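Local coordinates for protein 2-hydroxychromene-2-carboxylate isomerase (Pseudomonas putida, PDB 2IMD) that catalyses the reversible, glutathione-dependent isomerization of 2-hydroxychromene-2-carboxylate to trans-o-hydroxybenzylidenepyruvate in the bacterial breakdown of naphthalene, at residues A[8-13]-A[84-89]; A[35-40]-A[166-171]; A[39-44]-A[152-157]. All blocks are in the same frame, centred on the assembly; numbering follows the deposited sequence. Where two conformers were deposited one is given.

Contact 1 of 3, residues A[8-13]-A[84-89]; sequences DFLSPF and YNSRRM. With GSH (glutathione), chain D.
Ser86 and Asp8 make the polar bond of this contact. Ser86 OG donates to the syn lone pair of Asp8 OD1 at 2.7 Å. The same oxygen takes Leu10 N, 3.0 Å away, from above the carboxylate plane; this bond is almost straight (176°) and forms an Asx turn. CG of Asp8 stands opposite its own backbone N (chi1 -176°), which carries OD1 forward to both donors. With an alanine here, Ser86 OG and Leu10 N would probably lose their shared acceptor and the turn before Ser11 could relax. Leu10 packs its CB on Tyr84 CB at 4.0 Å. Leu10 O lies in the plane of the Tyr84 ring at its edge, 3.5 Å from CD1, and this buried oxygen has no hydrogen-bond partner. Phe9 lays CD2 against CB of Met89, a selenomethionine, while its CE2 edge meets Met89 O at 3.3 Å. Tyr84 binds substrate. Ser11, the inferred nucleophile, brings OG to within 2.9 Å of the glutathione sulfur SG2. The contact joins the loop between strand 2-7 and helix 12-28 to the start of helix 87-92. Helix 99-115 packs on Phe9, Tyr84 and Met89, and helix 57-74 on Phe13.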
loop_
_atom_site.group_PDB
_atom_site.type_symbol
_atom_site.label_atom_id
_atom_site.label_comp_id
_atom_site.label_asym_id
_atom_site.label_seq_id
_atom_site.Cartn_x
_atom_site.Cartn_y
_atom_site.Cartn_z
ATOM N N ASP A 8 -4.257 8.180 13.213
ATOM C CA ASP A 8 -5.646 8.479 13.584
ATOM C C ASP A 8 -6.174 7.155 14.132
ATOM O O ASP A 8 -5.938 6.123 13.508
ATOM C CB ASP A 8 -6.413 8.908 12.318
ATOM C CG ASP A 8 -7.875 9.345 12.616
ATOM O OD1 ASP A 8 -8.503 8.747 13.540
ATOM O OD2 ASP A 8 -8.399 10.203 11.857
ATOM N N PHE A 9 -6.808 7.141 15.301
ATOM C CA PHE A 9 -7.248 5.875 15.887
ATOM C C PHE A 9 -8.261 5.108 15.039
ATOM O O PHE A 9 -8.522 3.938 15.346
ATOM C CB PHE A 9 -7.819 6.159 17.262
ATOM C CG PHE A 9 -6.756 6.444 18.304
ATOM C CD1 PHE A 9 -5.793 5.491 18.618
ATOM C CD2 PHE A 9 -6.778 7.641 19.032
ATOM C CE1 PHE A 9 -4.799 5.761 19.627
ATOM C CE2 PHE A 9 -5.792 7.925 20.041
ATOM C CZ PHE A 9 -4.824 6.990 20.352
ATOM N N LEU A 10 -8.871 5.762 14.033
ATOM C CA LEU A 10 -9.783 5.024 13.129
ATOM C C LEU A 10 -9.056 4.086 12.181
ATOM O O LEU A 10 -9.719 3.298 11.471
ATOM C CB LEU A 10 -10.696 5.967 12.325
ATOM C CG LEU A 10 -10.149 6.944 11.322
ATOM C CD1 LEU A 10 -9.475 6.221 10.208
ATOM C CD2 LEU A 10 -11.363 7.695 10.709
ATOM N N SER A 11 -7.720 4.155 12.166
ATOM C CA SER A 11 -6.959 3.494 11.063
ATOM C C SER A 11 -6.374 2.137 11.564
ATOM O O SER A 11 -5.446 2.122 12.412
ATOM C CB SER A 11 -5.799 4.426 10.676
ATOM O OG SER A 11 -4.882 3.707 9.820
ATOM N N PRO A 12 -6.780 1.018 10.951
ATOM C CA PRO A 12 -6.244 -0.269 11.397
ATOM C C PRO A 12 -4.805 -0.419 10.935
ATOM O O PRO A 12 -3.979 -1.127 11.587
ATOM C CB PRO A 12 -7.155 -1.314 10.733
ATOM C CG PRO A 12 -7.680 -0.553 9.424
ATOM C CD PRO A 12 -7.842 0.892 9.929
ATOM N N PHE A 13 -4.446 0.257 9.838
ATOM C CA PHE A 13 -3.027 0.126 9.438
ATOM C C PHE A 13 -2.124 0.903 10.429
ATOM O O PHE A 13 -0.939 0.559 10.623
ATOM C CB PHE A 13 -2.807 0.628 8.018
ATOM C CG PHE A 13 -3.379 -0.324 7.002
ATOM C CD1 PHE A 13 -2.675 -1.510 6.690
ATOM C CD2 PHE A 13 -4.574 -0.061 6.376
ATOM C CE1 PHE A 13 -3.198 -2.442 5.782
ATOM C CE2 PHE A 13 -5.081 -0.961 5.424
ATOM C CZ PHE A 13 -4.387 -2.140 5.116
ATOM N N TYR A 84 -16.091 4.204 13.038
ATOM C CA TYR A 84 -14.771 4.830 12.855
ATOM C C TYR A 84 -14.751 6.224 13.478
ATOM O O TYR A 84 -14.017 7.086 13.036
ATOM C CB TYR A 84 -14.428 4.933 11.358
ATOM C CG TYR A 84 -14.313 3.598 10.687
ATOM C CD1 TYR A 84 -13.112 2.874 10.717
ATOM C CD2 TYR A 84 -15.377 3.073 9.970
ATOM C CE1 TYR A 84 -13.035 1.610 10.100
ATOM C CE2 TYR A 84 -15.283 1.804 9.352
ATOM C CZ TYR A 84 -14.109 1.116 9.401
ATOM O OH TYR A 84 -14.024 -0.101 8.732
ATOM N N ASN A 85 -15.536 6.417 14.539
ATOM C CA ASN A 85 -15.691 7.739 15.112
ATOM C C ASN A 85 -14.611 8.057 16.155
ATOM O O ASN A 85 -14.855 8.085 17.392
ATOM C CB ASN A 85 -17.119 7.834 15.739
ATOM C CG ASN A 85 -18.218 7.681 14.705
ATOM O OD1 ASN A 85 -18.031 8.033 13.520
ATOM N ND2 ASN A 85 -19.380 7.146 15.132
ATOM N N SER A 86 -13.443 8.445 15.624
ATOM C CA SER A 86 -12.208 8.475 16.437
ATOM C C SER A 86 -11.906 9.835 17.026
ATOM O O SER A 86 -10.864 10.022 17.665
ATOM C CB SER A 86 -10.998 8.095 15.573
ATOM O OG SER A 86 -11.052 8.883 14.378
ATOM N N ARG A 87 -12.766 10.807 16.751
ATOM C CA ARG A 87 -12.449 12.204 17.131
ATOM C C ARG A 87 -12.142 12.333 18.608
ATOM O O ARG A 87 -11.150 12.943 18.950
ATOM C CB ARG A 87 -13.530 13.198 16.729
ATOM C CG ARG A 87 -13.020 14.639 16.879
ATOM C CD ARG A 87 -14.106 15.670 16.536
ATOM N NE ARG A 87 -14.186 16.651 17.607
ATOM C CZ ARG A 87 -13.784 17.920 17.551
ATOM N NH1 ARG A 87 -13.232 18.440 16.452
ATOM N NH2 ARG A 87 -13.915 18.664 18.628
ATOM N N ARG A 88 -13.008 11.803 19.473
ATOM C CA ARG A 88 -12.825 12.032 20.922
ATOM C C ARG A 88 -11.481 11.459 21.365
ATOM O O ARG A 88 -10.727 12.088 22.145
ATOM C CB ARG A 88 -13.978 11.373 21.682
ATOM C CG ARG A 88 -13.788 11.429 23.147
ATOM C CD ARG A 88 -14.980 10.855 23.986
ATOM N NE ARG A 88 -16.271 11.474 23.658
ATOM C CZ ARG A 88 -17.373 10.777 23.360
ATOM N NH1 ARG A 88 -17.368 9.446 23.389
ATOM N NH2 ARG A 88 -18.509 11.415 23.042
HETATM N N MSE A 89 -11.207 10.210 20.961
HETATM C CA MSE A 89 -9.988 9.564 21.452
HETATM C C MSE A 89 -8.773 10.242 20.828
HETATM O O MSE A 89 -7.687 10.249 21.456
HETATM C CB MSE A 89 -9.972 8.044 21.373
HETATM C CG MSE A 89 -11.185 7.427 22.097
HETATM SE SE MSE A 89 -11.455 7.964 23.973
HETATM C CE MSE A 89 -9.829 7.162 24.792
HETATM N N1 GSH D . -0.425 -0.155 2.262
HETATM C CA1 GSH D . -0.676 0.489 3.539
HETATM C C1 GSH D . -0.197 -0.080 4.789
HETATM O O11 GSH D . -0.217 0.564 5.906
HETATM O O12 GSH D . -0.003 -1.290 4.673
HETATM C CB1 GSH D . -1.976 1.303 3.515
HETATM C CG1 GSH D . -2.262 2.366 4.566
HETATM C CD1 GSH D . -3.621 3.004 4.373
HETATM O OE1 GSH D . -4.455 2.528 3.482
HETATM N N2 GSH D . -3.961 4.067 5.128
HETATM C CA2 GSH D . -5.203 4.799 5.012
HETATM C C2 GSH D . -4.933 6.108 4.334
HETATM O O2 GSH D . -3.877 6.897 4.763
HETATM C CB2 GSH D . -5.857 4.946 6.395
HETATM S SG2 GSH D . -6.118 3.325 7.216
HETATM N N3 GSH D . -5.716 6.481 3.320
HETATM C CA3 GSH D . -5.302 7.684 2.646
HETATM C C3 GSH D . -4.970 7.362 1.198
HETATM O O31 GSH D . -4.481 8.305 0.513
HETATM O O32 GSH D . -5.202 6.227 0.682
#

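Contact 2 of 3, residues A[35-40]-A[166-171]; sequences NAIDLA and FGVPTM. With GSH (glutathione), chain D.
The backbones come closest at Leu39 and Gly167, whose CA atoms are 6.2 Å apart, and no hydrogen bond links the two segments. Side chains fill the interval. Leu39 reaches across with both branches. Its CD2 rests on Gly167 CA at 3.8 Å, and its CD1 meets CB2 of the glutathione cysteine, also at 3.8 Å. CG of Leu39 lies trans to the backbone N (chi1 -164°), and this turns the two methyls toward the loop and the ligand. Val168 points back with a fork. CG2 touches Leu39 CG at 4.0 Å, and CG1 meets Ile37 CD1. The Ile37 and Val168 side chains run past each other in opposite directions.

The loop carries the cis-proline of the thioredoxin fold: the peptide bond between Val168 and Pro169 is cis, just before strand 170-173. As in other thioredoxin-fold glutathione enzymes, the residue before this proline holds the cysteine part of glutathione by its main chain. Val168 N donates to glutathione O2 at 2.8 Å. Glutathione N2 donates to Val168 O at 2.7 Å. Val168 and the glutathione cysteine thus pair through their main-chain groups, in the manner of two antiparallel strands. Gly167 CA is 3.1 Å from glutathione O2, and a side chain here would run into that oxygen. Thr170 OG1 donates to Gly167 O from above the carbonyl plane, a bond of 2.7 Å that ties the loop to the strand.

Phe166 turns the other way, with glutathione O31 near the plane of its ring at the edge. The ring also meets Trp179 edge-to-face and packs on Tyr62 of the second subunit. In segment 35-40, Ile37 is backed by Thr157 and Ala160 of helix 147-162, and Leu39 N is hydrogen-bonded to Asp8 OD2.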
loop_
_atom_site.group_PDB
_atom_site.type_symbol
_atom_site.label_atom_id
_atom_site.label_comp_id
_atom_site.label_asym_id
_atom_site.label_seq_id
_atom_site.Cartn_x
_atom_site.Cartn_y
_atom_site.Cartn_z
ATOM N N ASN A 35 1.759 11.920 17.106
ATOM C CA ASN A 35 0.903 12.973 16.591
ATOM C C ASN A 35 -0.457 12.393 16.200
ATOM O O ASN A 35 -0.522 11.698 15.181
ATOM C CB ASN A 35 1.562 13.638 15.355
ATOM C CG ASN A 35 2.882 14.272 15.694
ATOM O OD1 ASN A 35 2.932 15.380 16.266
ATOM N ND2 ASN A 35 3.969 13.573 15.393
ATOM N N ALA A 36 -1.525 12.595 17.012
ATOM C CA ALA A 36 -2.864 12.158 16.629
ATOM C C ALA A 36 -3.438 13.250 15.719
ATOM O O ALA A 36 -3.491 14.444 16.092
ATOM C CB ALA A 36 -3.730 11.999 17.870
ATOM N N ILE A 37 -3.886 12.879 14.521
ATOM C CA ILE A 37 -4.425 13.865 13.569
ATOM C C ILE A 37 -5.696 13.362 12.902
ATOM O O ILE A 37 -6.021 12.166 12.959
ATOM C CB ILE A 37 -3.387 14.206 12.427
ATOM C CG1 ILE A 37 -3.050 12.916 11.643
ATOM C CG2 ILE A 37 -2.082 14.828 13.015
ATOM C CD1 ILE A 37 -2.110 13.209 10.352
ATOM N N ASP A 38 -6.402 14.287 12.268
ATOM C CA ASP A 38 -7.679 13.987 11.618
ATOM C C ASP A 38 -7.463 13.555 10.159
ATOM O O ASP A 38 -7.237 14.403 9.260
ATOM C CB ASP A 38 -8.593 15.214 11.670
ATOM C CG ASP A 38 -10.022 14.922 11.245
ATOM O OD1 ASP A 38 -10.293 13.933 10.552
ATOM O OD2 ASP A 38 -10.883 15.812 11.492
ATOM N N LEU A 39 -7.527 12.237 9.930
ATOM C CA LEU A 39 -7.333 11.755 8.564
ATOM C C LEU A 39 -8.333 12.413 7.585
ATOM O O LEU A 39 -7.996 12.751 6.459
ATOM C CB LEU A 39 -7.577 10.246 8.582
ATOM C CG LEU A 39 -7.094 9.420 7.390
ATOM C CD1 LEU A 39 -7.838 8.099 7.138
ATOM C CD2 LEU A 39 -6.209 9.953 6.268
ATOM N N ALA A 40 -9.591 12.631 8.027
ATOM C CA ALA A 40 -10.579 13.218 7.122
ATOM C C ALA A 40 -10.160 14.582 6.670
ATOM O O ALA A 40 -10.291 14.898 5.498
ATOM C CB ALA A 40 -12.000 13.270 7.768
ATOM N N PHE A 166 -0.447 13.038 3.870
ATOM C CA PHE A 166 -1.736 12.865 3.206
ATOM C C PHE A 166 -2.561 11.667 3.741
ATOM O O PHE A 166 -3.721 11.461 3.383
ATOM C CB PHE A 166 -1.533 12.639 1.709
ATOM C CG PHE A 166 -0.731 11.406 1.420
ATOM C CD1 PHE A 166 -1.313 10.130 1.399
ATOM C CD2 PHE A 166 0.641 11.534 1.169
ATOM C CE1 PHE A 166 -0.513 8.988 1.125
ATOM C CE2 PHE A 166 1.408 10.419 0.936
ATOM C CZ PHE A 166 0.860 9.174 0.956
ATOM N N GLY A 167 -1.936 10.894 4.599
ATOM C CA GLY A 167 -2.589 9.706 5.154
ATOM C C GLY A 167 -1.941 9.208 6.408
ATOM O O GLY A 167 -1.024 9.840 6.932
ATOM N N VAL A 168 -2.455 8.063 6.888
ATOM C CA VAL A 168 -1.866 7.465 8.059
ATOM C C VAL A 168 -1.795 5.966 7.867
ATOM O O VAL A 168 -2.602 5.403 7.078
ATOM C CB VAL A 168 -2.707 7.784 9.331
ATOM C CG1 VAL A 168 -2.601 9.312 9.643
ATOM C CG2 VAL A 168 -4.190 7.319 9.189
ATOM N N PRO A 169 -0.826 5.304 8.564
ATOM C CA PRO A 169 0.225 5.879 9.465
ATOM C C PRO A 169 1.320 6.472 8.614
ATOM O O PRO A 169 1.625 5.928 7.521
ATOM C CB PRO A 169 0.745 4.646 10.220
ATOM C CG PRO A 169 0.583 3.464 9.213
ATOM C CD PRO A 169 -0.704 3.846 8.397
ATOM N N THR A 170 1.880 7.586 9.080
ATOM C CA THR A 170 3.017 8.237 8.384
ATOM C C THR A 170 4.145 8.410 9.400
ATOM O O THR A 170 3.884 8.739 10.581
ATOM C CB THR A 170 2.620 9.545 7.730
ATOM O OG1 THR A 170 1.600 9.252 6.732
ATOM C CG2 THR A 170 3.809 10.148 6.987
HETATM N N MSE A 171 5.382 8.173 8.942
HETATM C CA MSE A 171 6.542 8.216 9.835
HETATM C C MSE A 171 7.614 9.045 9.151
HETATM O O MSE A 171 7.780 8.944 7.936
HETATM C CB MSE A 171 7.099 6.815 10.095
HETATM C CG MSE A 171 6.359 5.988 11.055
HETATM SE SE MSE A 171 4.767 5.123 10.270
HETATM C CE MSE A 171 5.422 4.392 8.610
HETATM N N1 GSH D . -0.425 -0.155 2.262
HETATM C CA1 GSH D . -0.676 0.489 3.539
HETATM C C1 GSH D . -0.197 -0.080 4.789
HETATM O O11 GSH D . -0.217 0.564 5.906
HETATM O O12 GSH D . -0.003 -1.290 4.673
HETATM C CB1 GSH D . -1.976 1.303 3.515
HETATM C CG1 GSH D . -2.262 2.366 4.566
HETATM C CD1 GSH D . -3.621 3.004 4.373
HETATM O OE1 GSH D . -4.455 2.528 3.482
HETATM N N2 GSH D . -3.961 4.067 5.128
HETATM C CA2 GSH D . -5.203 4.799 5.012
HETATM C C2 GSH D . -4.933 6.108 4.334
HETATM O O2 GSH D . -3.877 6.897 4.763
HETATM C CB2 GSH D . -5.857 4.946 6.395
HETATM S SG2 GSH D . -6.118 3.325 7.216
HETATM N N3 GSH D . -5.716 6.481 3.320
HETATM C CA3 GSH D . -5.302 7.684 2.646
HETATM C C3 GSH D . -4.970 7.362 1.198
HETATM O O31 GSH D . -4.481 8.305 0.513
HETATM O O32 GSH D . -5.202 6.227 0.682
#

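Contact 3 of 3, residues A[39-44]-A[152-157]; sequences LARVKI and RYDEQT. With PO4 (phosphate ion), chain B.
Thr157 sets its methyl CG2 between Val42 and Arg41, each of which was deposited in two conformers. In the conformers given, CG2 is 3.8 Å from Val42 CG1 and 3.9 Å from Arg41 CB. This methyl lies opposite the backbone N of Thr157, which points it at the other helix. Arg41 continues past Thr157 at about a right angle. Its chain bends at chi3 (-53°) and brings NH2 toward Asp154 OD1. That pair is a weak salt bridge, 3.4 Å long, which the second conformer may not keep. Asp154 OD1 sits at the edge of the guanidinium, near its plane, while the carboxylate is turned almost perpendicular to it (83°).

The next shell fixes these groups. Arg41 NH1 has a stronger mate in Asp38, which stands at the N-cap of the same helix, so the guanidinium is shared between two acids. Thr157 OG1 donates to Tyr153 O at 3.0 Å, one turn back in its own helix. Thr157 N reaches the same oxygen from the opposite face of its carbonyl plane. The Thr157 hydroxyl is also bonded to the backbone N of Asp38, and this pins the threonine's rotation. Tyr153 lies against Asp38 and against Arg87 and Ile91 of helix 87-92.

Lys43, which binds substrate, leaves helix 39-46 in another direction. Its NZ makes weak bonds of 3.4 Å to O1 and O2 of a phosphate ion, probably from the crystallisation liquor. Asn53 N holds the same ion.

The segment axes approach to 10.7 Å and cross at -39°. This oblique helix-on-helix packing joins the short helix after strand 31-36 of the thioredoxin fold to helix 147-162, which leads into the cis-proline loop and strand 170-173.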
loop_
_atom_site.group_PDB
_atom_site.type_symbol
_atom_site.label_atom_id
_atom_site.label_comp_id
_atom_site.label_asym_id
_atom_site.label_seq_id
_atom_site.Cartn_x
_atom_site.Cartn_y
_atom_site.Cartn_z
ATOM N N LEU A 39 -7.527 12.237 9.930
ATOM C CA LEU A 39 -7.333 11.755 8.564
ATOM C C LEU A 39 -8.333 12.413 7.585
ATOM O O LEU A 39 -7.996 12.751 6.459
ATOM C CB LEU A 39 -7.577 10.246 8.582
ATOM C CG LEU A 39 -7.094 9.420 7.390
ATOM C CD1 LEU A 39 -7.838 8.099 7.138
ATOM C CD2 LEU A 39 -6.209 9.953 6.268
ATOM N N ALA A 40 -9.591 12.631 8.027
ATOM C CA ALA A 40 -10.579 13.218 7.122
ATOM C C ALA A 40 -10.160 14.582 6.670
ATOM O O ALA A 40 -10.291 14.898 5.498
ATOM C CB ALA A 40 -12.000 13.270 7.768
ATOM N N ARG A 41 -9.633 15.381 7.599
ATOM C CA ARG A 41 -9.157 16.719 7.250
ATOM C C ARG A 41 -7.953 16.674 6.335
ATOM O O ARG A 41 -7.823 17.446 5.361
ATOM C CB ARG A 41 -8.787 17.517 8.512
ATOM C CG ARG A 41 -9.098 19.037 8.420
ATOM C CD ARG A 41 -8.718 19.847 9.725
ATOM N NE ARG A 41 -9.219 19.441 11.074
ATOM C CZ ARG A 41 -10.262 18.644 11.372
ATOM N NH1 ARG A 41 -11.027 18.105 10.435
ATOM N NH2 ARG A 41 -10.543 18.376 12.643
ATOM N N VAL A 42 -7.047 15.729 6.617
ATOM C CA VAL A 42 -5.856 15.691 5.803
ATOM C C VAL A 42 -6.208 15.293 4.360
ATOM O O VAL A 42 -5.586 15.792 3.397
ATOM C CB VAL A 42 -4.648 14.872 6.414
ATOM C CG1 VAL A 42 -4.375 15.309 7.871
ATOM C CG2 VAL A 42 -4.821 13.366 6.311
ATOM N N LYS A 43 -7.152 14.361 4.213
ATOM C CA LYS A 43 -7.600 13.945 2.844
ATOM C C LYS A 43 -8.254 15.088 2.100
ATOM O O LYS A 43 -7.975 15.322 0.913
ATOM C CB LYS A 43 -8.590 12.778 2.907
ATOM C CG LYS A 43 -7.964 11.452 3.392
ATOM C CD LYS A 43 -9.023 10.360 3.714
ATOM C CE LYS A 43 -9.539 9.687 2.464
ATOM N NZ LYS A 43 -10.798 8.898 2.806
ATOM N N ILE A 44 -9.132 15.804 2.800
ATOM C CA ILE A 44 -9.880 16.918 2.194
ATOM C C ILE A 44 -8.862 17.960 1.715
ATOM O O ILE A 44 -8.978 18.539 0.612
ATOM C CB ILE A 44 -10.847 17.454 3.301
ATOM C CG1 ILE A 44 -12.110 16.593 3.347
ATOM C CG2 ILE A 44 -11.098 18.947 3.242
ATOM C CD1 ILE A 44 -12.751 16.317 1.974
ATOM N N ARG A 152 -5.749 22.138 20.052
ATOM C CA ARG A 152 -4.471 21.437 19.990
ATOM C C ARG A 152 -4.516 20.347 18.876
ATOM O O ARG A 152 -3.578 20.188 18.099
ATOM C CB ARG A 152 -4.107 20.817 21.339
ATOM C CG ARG A 152 -2.776 20.108 21.319
ATOM C CD ARG A 152 -1.581 21.010 21.642
ATOM N NE ARG A 152 -0.336 20.285 21.397
ATOM C CZ ARG A 152 0.490 20.535 20.385
ATOM N NH1 ARG A 152 0.229 21.523 19.533
ATOM N NH2 ARG A 152 1.595 19.812 20.242
ATOM N N TYR A 153 -5.613 19.615 18.808
ATOM C CA TYR A 153 -5.810 18.621 17.747
ATOM C C TYR A 153 -5.779 19.288 16.385
ATOM O O TYR A 153 -5.150 18.787 15.451
ATOM C CB TYR A 153 -7.212 18.024 17.940
ATOM C CG TYR A 153 -7.672 16.927 17.026
ATOM C CD1 TYR A 153 -6.821 15.846 16.630
ATOM C CD2 TYR A 153 -8.988 16.923 16.574
ATOM C CE1 TYR A 153 -7.309 14.832 15.830
ATOM C CE2 TYR A 153 -9.494 15.886 15.778
ATOM C CZ TYR A 153 -8.653 14.847 15.418
ATOM O OH TYR A 153 -9.220 13.862 14.635
ATOM N N ASP A 154 -6.523 20.386 16.237
ATOM C CA ASP A 154 -6.540 21.126 14.974
ATOM C C ASP A 154 -5.129 21.608 14.597
ATOM O O ASP A 154 -4.739 21.535 13.399
ATOM C CB ASP A 154 -7.494 22.305 15.062
ATOM C CG ASP A 154 -8.956 21.891 15.051
ATOM O OD1 ASP A 154 -9.241 20.690 14.832
ATOM O OD2 ASP A 154 -9.813 22.800 15.234
ATOM N N GLU A 155 -4.370 22.112 15.585
ATOM C CA GLU A 155 -2.985 22.604 15.375
ATOM C C GLU A 155 -2.104 21.493 14.822
ATOM O O GLU A 155 -1.353 21.697 13.830
ATOM C CB GLU A 155 -2.388 23.149 16.691
ATOM C CG GLU A 155 -3.057 24.419 17.100
ATOM C CD GLU A 155 -2.580 24.921 18.468
ATOM O OE1 GLU A 155 -1.764 24.226 19.140
ATOM O OE2 GLU A 155 -3.051 26.014 18.871
ATOM N N GLN A 156 -2.226 20.309 15.397
ATOM C CA GLN A 156 -1.349 19.225 14.970
ATOM C C GLN A 156 -1.772 18.721 13.613
ATOM O O GLN A 156 -0.934 18.354 12.790
ATOM C CB GLN A 156 -1.374 18.068 15.974
ATOM C CG GLN A 156 -0.692 18.472 17.307
ATOM C CD GLN A 156 0.693 19.046 17.065
ATOM O OE1 GLN A 156 1.580 18.390 16.516
ATOM N NE2 GLN A 156 0.864 20.293 17.438
ATOM N N THR A 157 -3.067 18.708 13.348
ATOM C CA THR A 157 -3.486 18.224 12.033
ATOM C C THR A 157 -2.956 19.188 10.987
ATOM O O THR A 157 -2.488 18.794 9.904
ATOM C CB THR A 157 -5.009 18.152 11.948
ATOM O OG1 THR A 157 -5.442 17.158 12.906
ATOM C CG2 THR A 157 -5.459 17.781 10.585
HETATM P P PO4 B . -8.979 5.503 3.051
HETATM O O1 PO4 B . -9.043 6.212 1.745
HETATM O O2 PO4 B . -8.962 6.448 4.217
HETATM O O3 PO4 B . -10.209 4.638 3.213
HETATM O O4 PO4 B . -7.760 4.614 3.027
#

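How the contacts relate
From the N terminus, strand 2-7 leads into the loop at 8-13, where contact 1 begins. Contact 1 closes at 84-89, at the start of helix 87-92. Strand 31-36 and helix 39-46 lie within that span and open contacts 2 and 3. Both close beyond it, so each crosses contact 1. Contacts 2 and 3 start from overlapping segments that share Leu39 and Ala40. Contact 3 closes first, on helix 147-162, and contact 2 later, at the loop before strand 170-173. Probable hydrogen bonds link all three. Contact 1 ties the thioredoxin fold to helix 87-92 of the helical insertion; contacts 2 and 3 tie its N-terminal part to its C-terminal part. Glutathione touches contacts 1 and 2.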